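Local coordinates for DUF3809 domain-containing protein (Deinococcus radiodurans, PDB 3NQN) that is of unknown function but binds calcium ions and belongs to a family in the Bet v 1-like clan, at residues Leu52-Pro57 with Ala134-Thr139; Phe109-His114 with Arg142-Leu147; Ala23-Pro28 with Gly103-Ala108. All blocks are in the same frame, centred on the assembly; numbering follows the deposited sequence.

Interaction 1: Leu52-Pro57 with Ala134-Thr139; sequences LLVTVP and AAAGRT
Thr139 and Val54 set their side chains at about a right angle where strand 47-56 crosses helix 122-153. The branches of Thr139 divide the work. OG1 turns to the strand backbone, 2.9 Å from Leu53 O, while CG2 meets Leu52 CB at 3.8 Å, the two side chains passing at a slant. The two methyls of Val54 go to different partners: CG1, anti to the backbone N (chi1 177°), rests on Ala135 CB at 3.7 Å, and CG2 turns to Thr139 OG1 at 3.6 Å. The methyl of Ala135 points at the strand and also touches Val56 CG1 (3.8 Å) and Thr55 O (3.5 Å). With alanines at 135 and 136, the axes of the two segments approach to 7.3 Å, running at 143° to each other. Two waters join the backbone of Thr55 to the helix. One accepts from Thr55 N and donates to Thr139 OG1; the other donates to Thr55 O and takes a longer bond, 3.3 Å, from Arg138 NE. Val54 pairs through its backbone with Val62, Leu53 leans on Asp63, which binds calcium in a crystal of this protein but has none bound in this chain, and Phe128 of the second subunit packs on Val56. The seven-stranded antiparallel sheet with a long C-terminal helix is consistent with the helix-grip fold of the Bet v 1-like clan.

Interaction 2: Phe109-His114 with Arg142-Leu147; sequences FQFQAH and RVAKAL
Phe111 reaches from strand 104-114 to Val143, Ala144 and Leu147, joining the sheet of this probable helix-grip fold to its long C-terminal helix. The segments run almost antiparallel, at 172°, with their axes 9.5 Å apart, so large side chains have to span the distance. From CB, which points toward the helix, the Phe111 side chain first passes beside its own backbone N, CG lying anti to the carbonyl carbon (chi1 -61°). The outer carbons CE1, CE2 and CZ come closest to the helix; CG, CD1 and CD2 are only slightly farther off, under the same methyls. CE1 comes within 4.1 Å of both CA and CB of Ala144, whose small methyl lets the ring lie close to the helix backbone. CE2 lies 4.1 Å from Val143 CG1. This methyl, in the modelled one of two conformers, sits over the centre of one ring face, 12° off the normal, as a CH-pi contact. CZ, the tip, shares Val143 CG1, and Leu147 CD1 lies in the ring plane at the CE1-CZ edge, 3.9 Å from each. Leu140 and Val93 pack on Phe111 as well, and Phe10 touches Leu147. All five touching residues are buried, and the contacts between them are apolar. On the helix side, Ala144 O is bonded by Gln8 NE2 of strand 5-13. Leu147 crosses Phe109 at about a right angle and brings the same CD1 against both phenylalanines, a short 3.3 Å from Phe109 CG, closer than a relaxed contact and perhaps partly an error of the model.

Interaction 3: Ala23-Pro28 with Gly103-Ala108; sequences AFVREP and GEMAFA
Val25 rests its CG1 methyl over a shallow groove between Met105 and Phe107, two alternate residues of strand 104-114, where the selenium of the one meets the outer ring end of the other. The Met105 selenium lies 3.8 Å from Val25 CG1; CE1 and CZ of the Phe107 ring both lie 3.7 Å from that methyl. Met105 is selenomethionine, and its selenium is itself a bump. Carried out on a stem extended at chi2 (177°), it presses on Phe24 CD2 at 3.7 Å. It stands 4.8 Å from the Phe24 ring centroid and 58° off the normal, an oblique Met-aromatic contact. Phe24 and Val25 belong to helix 18-26, which here packs on the sheet and is one of the short helices that follow the first strand in the helix-grip fold. Phe24 presents its rim to Phe107, whose CZ sits near the Phe24 ring plane, 4.4 Å from CE2. Leu155 packs on both Phe24 and Met105, and Ala97 of the adjacent strand touches Val25 and Phe107. A methylpentanediol molecule, probably from the crystallisation liquor, is hydrogen-bonded to Val25 O.

How the interactions relate
From the N terminus, the chain leaves strand 5-13 for helix 18-26, where interaction 3 opens; it closes some 75 residues later, at the start of strand 104-114. Interaction 1 opens inside that loop, on strand 47-56, and closes beyond it on helix 122-153, so the two cross. Interaction 2 opens directly after interaction 3 closes, farther along the same strand, and ends on the helix past interaction 1, which it also crosses. Interactions 2 and 3 are thus in series. Interactions 1 and 2 touch through Leu52 CD2 and Val143 CG1, tying well-separated strands of one sheet to one helix, whereas interaction 3 lies about 28 Å, centre to centre, from interaction 1.

Interaction 1: Leu52-Pro57 with Ala134-Thr139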
loop_
_atom_site.group_PDB
_atom_site.type_symbol
_atom_site.label_atom_id
_atom_site.label_comp_id
_atom_site.label_asym_id
_atom_site.label_seq_id
_atom_site.Cartn_x
_atom_site.Cartn_y
_atom_site.Cartn_z
ATOM N N LEU A 52 -8.032 4.193 -4.037
ATOM C CA LEU A 52 -7.772 5.039 -5.174
ATOM C C LEU A 52 -6.281 5.271 -5.224
ATOM O O LEU A 52 -5.615 5.286 -4.175
ATOM C CB LEU A 52 -8.486 6.386 -5.049
ATOM C CG LEU A 52 -10.015 6.409 -5.088
ATOM C CD1 LEU A 52 -10.564 5.664 -3.893
ATOM C CD2 LEU A 52 -10.528 7.866 -5.102
ATOM N N LEU A 53 -5.752 5.482 -6.429
ATOM C CA LEU A 53 -4.319 5.680 -6.603
ATOM C C LEU A 53 -3.991 7.141 -6.898
ATOM O O LEU A 53 -4.521 7.730 -7.836
ATOM C CB LEU A 53 -3.791 4.789 -7.727
ATOM C CG LEU A 53 -3.995 3.268 -7.565
ATOM C CD1 LEU A 53 -3.342 2.524 -8.742
ATOM C CD2 LEU A 53 -3.430 2.785 -6.253
ATOM N N VAL A 54 -3.179 7.733 -6.035
ATOM C CA VAL A 54 -2.662 9.079 -6.232
ATOM C C VAL A 54 -1.212 8.949 -6.680
ATOM O O VAL A 54 -0.370 8.407 -5.944
ATOM C CB VAL A 54 -2.715 9.905 -4.925
ATOM C CG1 VAL A 54 -2.093 11.311 -5.145
ATOM C CG2 VAL A 54 -4.151 10.010 -4.419
ATOM N N THR A 55 -0.920 9.440 -7.879
ATOM C CA THR A 55 0.416 9.350 -8.445
ATOM C C THR A 55 1.211 10.612 -8.192
ATOM O O THR A 55 0.799 11.698 -8.584
ATOM C CB THR A 55 0.358 9.094 -9.972
ATOM O OG1 THR A 55 -0.333 7.870 -10.219
ATOM C CG2 THR A 55 1.757 8.997 -10.559
ATOM N N VAL A 56 2.337 10.468 -7.495
ATOM C CA VAL A 56 3.237 11.580 -7.292
ATOM C C VAL A 56 4.620 11.164 -7.712
ATOM O O VAL A 56 4.906 9.958 -7.830
ATOM C CB VAL A 56 3.242 12.085 -5.816
ATOM C CG1 VAL A 56 1.852 12.548 -5.411
ATOM C CG2 VAL A 56 3.758 10.993 -4.854
ATOM N N PRO A 57 5.499 12.147 -7.947
ATOM C CA PRO A 57 6.845 11.790 -8.355
ATOM C C PRO A 57 7.604 10.990 -7.301
ATOM O O PRO A 57 7.443 11.209 -6.094
ATOM C CB PRO A 57 7.526 13.159 -8.584
ATOM C CG PRO A 57 6.400 14.097 -8.881
ATOM C CD PRO A 57 5.242 13.605 -8.072
ATOM N N ALA A 134 -2.669 18.728 -5.733
ATOM C CA ALA A 134 -2.981 18.683 -7.163
ATOM C C ALA A 134 -3.190 17.244 -7.639
ATOM O O ALA A 134 -4.123 16.951 -8.382
ATOM C CB ALA A 134 -1.861 19.357 -7.972
ATOM N N ALA A 135 -2.312 16.353 -7.206
ATOM C CA ALA A 135 -2.361 14.962 -7.616
ATOM C C ALA A 135 -3.625 14.290 -7.089
ATOM O O ALA A 135 -4.295 13.556 -7.817
ATOM C CB ALA A 135 -1.119 14.226 -7.115
ATOM N N ALA A 136 -3.929 14.525 -5.817
ATOM C CA ALA A 136 -5.110 13.938 -5.181
ATOM C C ALA A 136 -6.380 14.457 -5.843
ATOM O O ALA A 136 -7.354 13.716 -6.010
ATOM C CB ALA A 136 -5.126 14.248 -3.686
ATOM N N GLY A 137 -6.367 15.733 -6.221
ATOM C CA GLY A 137 -7.496 16.334 -6.929
ATOM C C GLY A 137 -7.738 15.678 -8.268
ATOM O O GLY A 137 -8.881 15.449 -8.651
ATOM N N ARG A 138 -6.653 15.361 -8.978
ATOM C CA ARG A 138 -6.746 14.704 -10.273
ATOM C C ARG A 138 -7.286 13.311 -10.138
ATOM O O ARG A 138 -8.038 12.852 -10.996
ATOM C CB ARG A 138 -5.375 14.643 -10.959
ATOM C CG ARG A 138 -4.939 15.946 -11.578
ATOM C CD ARG A 138 -3.739 15.733 -12.513
ATOM N NE ARG A 138 -2.493 15.505 -11.773
ATOM C CZ ARG A 138 -1.678 16.474 -11.351
ATOM N NH1 ARG A 138 -1.971 17.755 -11.585
ATOM N NH2 ARG A 138 -0.566 16.169 -10.694
ATOM N N THR A 139 -6.853 12.609 -9.082
ATOM C CA THR A 139 -7.326 11.253 -8.793
ATOM C C THR A 139 -8.837 11.232 -8.549
ATOM O O THR A 139 -9.562 10.388 -9.096
ATOM C CB THR A 139 -6.620 10.678 -7.558
ATOM O OG1 THR A 139 -5.226 10.494 -7.857
ATOM C CG2 THR A 139 -7.257 9.317 -7.124
HETATM O O HOH W 1 -2.868 11.197 -9.189
HETATM O O HOH W 2 -1.091 12.906 -10.408
#

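Interaction 2: Phe109-His114 with Arg142-Leu147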
loop_
_atom_site.group_PDB
_atom_site.type_symbol
_atom_site.label_atom_id
_atom_site.label_comp_id
_atom_site.label_asym_id
_atom_site.label_seq_id
_atom_site.Cartn_x
_atom_site.Cartn_y
_atom_site.Cartn_z
ATOM N N PHE A 109 -22.612 10.433 -6.695
ATOM C CA PHE A 109 -21.438 10.015 -5.918
ATOM C C PHE A 109 -20.656 11.198 -5.449
ATOM O O PHE A 109 -20.565 12.206 -6.156
ATOM C CB PHE A 109 -20.533 9.132 -6.748
ATOM C CG PHE A 109 -21.109 7.790 -7.026
ATOM C CD1 PHE A 109 -20.921 6.747 -6.133
ATOM C CD2 PHE A 109 -21.898 7.580 -8.144
ATOM C CE1 PHE A 109 -21.480 5.516 -6.354
ATOM C CE2 PHE A 109 -22.456 6.340 -8.379
ATOM C CZ PHE A 109 -22.247 5.303 -7.469
ATOM N N GLN A 110 -20.112 11.103 -4.235
ATOM C CA GLN A 110 -19.245 12.172 -3.691
ATOM C C GLN A 110 -17.971 11.536 -3.124
ATOM O O GLN A 110 -18.010 10.439 -2.554
ATOM C CB GLN A 110 -19.961 13.010 -2.616
ATOM C CG GLN A 110 -21.372 13.515 -3.003
ATOM C CD GLN A 110 -22.459 12.461 -2.815
ATOM O OE1 GLN A 110 -22.433 11.692 -1.869
ATOM N NE2 GLN A 110 -23.423 12.439 -3.718
ATOM N N PHE A 111 -16.834 12.194 -3.369
ATOM C CA PHE A 111 -15.543 11.726 -2.902
ATOM C C PHE A 111 -14.856 12.832 -2.168
ATOM O O PHE A 111 -14.897 13.987 -2.595
ATOM C CB PHE A 111 -14.645 11.324 -4.077
ATOM C CG PHE A 111 -15.185 10.231 -4.900
ATOM C CD1 PHE A 111 -16.060 10.505 -5.956
ATOM C CD2 PHE A 111 -14.797 8.924 -4.680
ATOM C CE1 PHE A 111 -16.544 9.493 -6.743
ATOM C CE2 PHE A 111 -15.271 7.912 -5.469
ATOM C CZ PHE A 111 -16.154 8.196 -6.509
ATOM N N GLN A 112 -14.223 12.484 -1.052
ATOM C CA GLN A 112 -13.452 13.440 -0.280
ATOM C C GLN A 112 -12.115 12.778 0.095
ATOM O O GLN A 112 -12.092 11.671 0.613
ATOM C CB GLN A 112 -14.236 13.863 0.979
ATOM C CG GLN A 112 -13.455 14.751 1.974
ATOM C CD GLN A 112 -13.461 16.224 1.604
ATOM O OE1 GLN A 112 -14.439 16.737 1.057
ATOM N NE2 GLN A 112 -12.387 16.923 1.947
ATOM N N ALA A 113 -11.008 13.430 -0.234
ATOM C CA ALA A 113 -9.688 12.918 0.143
ATOM C C ALA A 113 -9.344 13.553 1.480
ATOM O O ALA A 113 -9.538 14.737 1.662
ATOM C CB ALA A 113 -8.642 13.271 -0.899
ATOM N N HIS A 114 -8.909 12.730 2.428
ATOM C CA HIS A 114 -8.540 13.184 3.752
ATOM C C HIS A 114 -7.029 13.033 3.920
ATOM O O HIS A 114 -6.522 11.930 3.971
ATOM C CB HIS A 114 -9.270 12.358 4.814
ATOM C CG HIS A 114 -10.739 12.654 4.905
ATOM N ND1 HIS A 114 -11.258 13.599 5.767
ATOM C CD2 HIS A 114 -11.797 12.118 4.254
ATOM C CE1 HIS A 114 -12.571 13.641 5.631
ATOM N NE2 HIS A 114 -12.924 12.758 4.715
ATOM N N ARG A 142 -10.732 11.978 -11.859
ATOM C CA ARG A 142 -10.648 10.904 -12.837
ATOM C C ARG A 142 -11.688 9.820 -12.500
ATOM O O ARG A 142 -12.454 9.375 -13.376
ATOM C CB ARG A 142 -9.245 10.294 -12.856
ATOM C CG ARG A 142 -8.995 9.301 -14.011
ATOM C CD ARG A 142 -8.647 10.019 -15.291
ATOM N NE ARG A 142 -7.991 9.136 -16.262
ATOM C CZ ARG A 142 -8.608 8.492 -17.256
ATOM N NH1 ARG A 142 -9.929 8.612 -17.441
ATOM N NH2 ARG A 142 -7.893 7.728 -18.079
ATOM N N VAL A 143 -11.737 9.408 -11.236
ATOM C CA VAL A 143 -12.678 8.361 -10.842
ATOM C C VAL A 143 -14.127 8.861 -10.973
ATOM O O VAL A 143 -14.978 8.151 -11.491
ATOM C CB VAL A 143 -12.393 7.804 -9.410
ATOM C CG1 VAL A 143 -12.536 8.887 -8.353
ATOM C CG2 VAL A 143 -13.315 6.623 -9.108
ATOM N N ALA A 144 -14.372 10.100 -10.571
ATOM C CA ALA A 144 -15.722 10.674 -10.600
ATOM C C ALA A 144 -16.224 10.803 -12.051
ATOM O O ALA A 144 -17.326 10.359 -12.388
ATOM C CB ALA A 144 -15.730 12.041 -9.906
ATOM N N LYS A 145 -15.378 11.357 -12.903
ATOM C CA LYS A 145 -15.724 11.557 -14.299
ATOM C C LYS A 145 -15.950 10.271 -15.072
ATOM O O LYS A 145 -16.712 10.270 -16.031
ATOM C CB LYS A 145 -14.671 12.400 -14.985
ATOM C CG LYS A 145 -14.702 13.879 -14.564
ATOM C CD LYS A 145 -13.597 14.638 -15.267
ATOM C CE LYS A 145 -13.518 16.078 -14.793
ATOM N NZ LYS A 145 -12.293 16.751 -15.313
ATOM N N ALA A 146 -15.314 9.172 -14.653
ATOM C CA ALA A 146 -15.466 7.895 -15.361
ATOM C C ALA A 146 -16.640 7.048 -14.843
ATOM O O ALA A 146 -16.991 6.044 -15.454
ATOM C CB ALA A 146 -14.131 7.073 -15.300
ATOM N N LEU A 147 -17.257 7.458 -13.741
ATOM C CA LEU A 147 -18.335 6.658 -13.138
ATOM C C LEU A 147 -19.505 6.330 -14.065
ATOM O O LEU A 147 -19.966 5.205 -14.077
ATOM C CB LEU A 147 -18.862 7.286 -11.834
ATOM C CG LEU A 147 -18.164 6.865 -10.563
ATOM C CD1 LEU A 147 -18.777 7.593 -9.352
ATOM C CD2 LEU A 147 -18.228 5.333 -10.378
#

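Interaction 3: Ala23-Pro28 with Gly103-Ala108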
loop_
_atom_site.group_PDB
_atom_site.type_symbol
_atom_site.label_atom_id
_atom_site.label_comp_id
_atom_site.label_asym_id
_atom_site.label_seq_id
_atom_site.Cartn_x
_atom_site.Cartn_y
_atom_site.Cartn_z
ATOM N N ALA A 23 -32.512 -4.308 -7.910
ATOM C CA ALA A 23 -31.574 -5.369 -7.573
ATOM C C ALA A 23 -30.145 -4.985 -7.930
ATOM O O ALA A 23 -29.204 -5.276 -7.189
ATOM C CB ALA A 23 -31.965 -6.684 -8.286
ATOM N N PHE A 24 -29.991 -4.356 -9.082
ATOM C CA PHE A 24 -28.684 -3.920 -9.589
ATOM C C PHE A 24 -28.018 -2.887 -8.654
ATOM O O PHE A 24 -26.858 -3.036 -8.278
ATOM C CB PHE A 24 -28.885 -3.330 -10.996
ATOM C CG PHE A 24 -27.646 -2.764 -11.618
ATOM C CD1 PHE A 24 -26.794 -3.563 -12.343
ATOM C CD2 PHE A 24 -27.395 -1.408 -11.569
ATOM C CE1 PHE A 24 -25.676 -3.028 -12.957
ATOM C CE2 PHE A 24 -26.277 -0.869 -12.189
ATOM C CZ PHE A 24 -25.422 -1.687 -12.873
ATOM N N VAL A 25 -28.759 -1.863 -8.260
ATOM C CA VAL A 25 -28.188 -0.811 -7.402
ATOM C C VAL A 25 -27.951 -1.280 -5.978
ATOM O O VAL A 25 -27.151 -0.675 -5.251
ATOM C CB VAL A 25 -29.050 0.511 -7.396
ATOM C CG1 VAL A 25 -29.138 1.115 -8.835
ATOM C CG2 VAL A 25 -30.413 0.264 -6.814
ATOM N N ARG A 26 -28.628 -2.349 -5.571
ATOM C CA ARG A 26 -28.508 -2.847 -4.194
ATOM C C ARG A 26 -27.388 -3.839 -4.002
ATOM O O ARG A 26 -27.060 -4.170 -2.857
ATOM C CB ARG A 26 -29.819 -3.456 -3.719
ATOM C CG ARG A 26 -30.883 -2.416 -3.428
ATOM C CD ARG A 26 -32.215 -3.028 -3.203
ATOM N NE ARG A 26 -33.150 -2.071 -2.627
ATOM C CZ ARG A 26 -34.464 -2.260 -2.546
ATOM N NH1 ARG A 26 -35.016 -3.374 -3.013
ATOM N NH2 ARG A 26 -35.231 -1.334 -1.994
ATOM N N GLU A 27 -26.811 -4.339 -5.104
ATOM C CA GLU A 27 -25.702 -5.280 -5.016
ATOM C C GLU A 27 -24.447 -4.659 -5.634
ATOM O O GLU A 27 -24.354 -4.512 -6.858
ATOM C CB GLU A 27 -26.053 -6.609 -5.696
ATOM C CG GLU A 27 -25.042 -7.710 -5.396
ATOM C CD GLU A 27 -25.503 -9.088 -5.828
ATOM O OE1 GLU A 27 -26.630 -9.214 -6.356
ATOM O OE2 GLU A 27 -24.727 -10.050 -5.633
ATOM N N PRO A 28 -23.470 -4.279 -4.781
ATOM C CA PRO A 28 -22.279 -3.616 -5.286
ATOM C C PRO A 28 -21.532 -4.412 -6.364
ATOM O O PRO A 28 -21.016 -3.825 -7.293
ATOM C CB PRO A 28 -21.402 -3.437 -4.026
ATOM C CG PRO A 28 -21.941 -4.336 -3.034
ATOM C CD PRO A 28 -23.383 -4.531 -3.332
ATOM N N GLY A 103 -37.418 1.296 -14.874
ATOM C CA GLY A 103 -35.993 0.987 -14.738
ATOM C C GLY A 103 -35.071 2.197 -14.819
ATOM O O GLY A 103 -33.874 2.051 -14.939
ATOM N N GLU A 104 -35.633 3.384 -14.741
ATOM C CA GLU A 104 -34.851 4.612 -14.754
ATOM C C GLU A 104 -34.042 4.720 -13.449
ATOM O O GLU A 104 -34.622 4.743 -12.367
ATOM C CB GLU A 104 -35.787 5.819 -14.887
ATOM C CG GLU A 104 -36.651 5.830 -16.169
ATOM C CD GLU A 104 -35.831 6.031 -17.433
ATOM O OE1 GLU A 104 -34.665 6.451 -17.320
ATOM O OE2 GLU A 104 -36.358 5.785 -18.542
HETATM N N MSE A 105 -32.721 4.776 -13.555
HETATM C CA MSE A 105 -31.868 4.890 -12.376
HETATM C C MSE A 105 -31.206 6.264 -12.290
HETATM O O MSE A 105 -30.864 6.862 -13.303
HETATM C CB MSE A 105 -30.790 3.802 -12.389
HETATM C CG MSE A 105 -31.362 2.378 -12.367
HETATM SE SE MSE A 105 -30.011 1.051 -12.488
HETATM C CE MSE A 105 -29.200 1.470 -14.219
ATOM N N ALA A 106 -31.059 6.751 -11.065
ATOM C CA ALA A 106 -30.372 8.005 -10.780
ATOM C C ALA A 106 -29.243 7.691 -9.821
ATOM O O ALA A 106 -29.434 6.960 -8.837
ATOM C CB ALA A 106 -31.338 9.041 -10.145
ATOM N N PHE A 107 -28.071 8.252 -10.102
ATOM C CA PHE A 107 -26.904 8.083 -9.262
ATOM C C PHE A 107 -26.310 9.434 -8.906
ATOM O O PHE A 107 -26.341 10.363 -9.709
ATOM C CB PHE A 107 -25.839 7.271 -10.007
ATOM C CG PHE A 107 -26.264 5.881 -10.348
ATOM C CD1 PHE A 107 -26.029 4.842 -9.466
ATOM C CD2 PHE A 107 -26.890 5.603 -11.569
ATOM C CE1 PHE A 107 -26.437 3.538 -9.771
ATOM C CE2 PHE A 107 -27.286 4.314 -11.883
ATOM C CZ PHE A 107 -27.057 3.276 -10.984
ATOM N N ALA A 108 -25.781 9.523 -7.685
ATOM C CA ALA A 108 -24.978 10.637 -7.239
ATOM C C ALA A 108 -23.841 10.053 -6.382
ATOM O O ALA A 108 -24.096 9.239 -5.467
ATOM C CB ALA A 108 -25.813 11.614 -6.404
#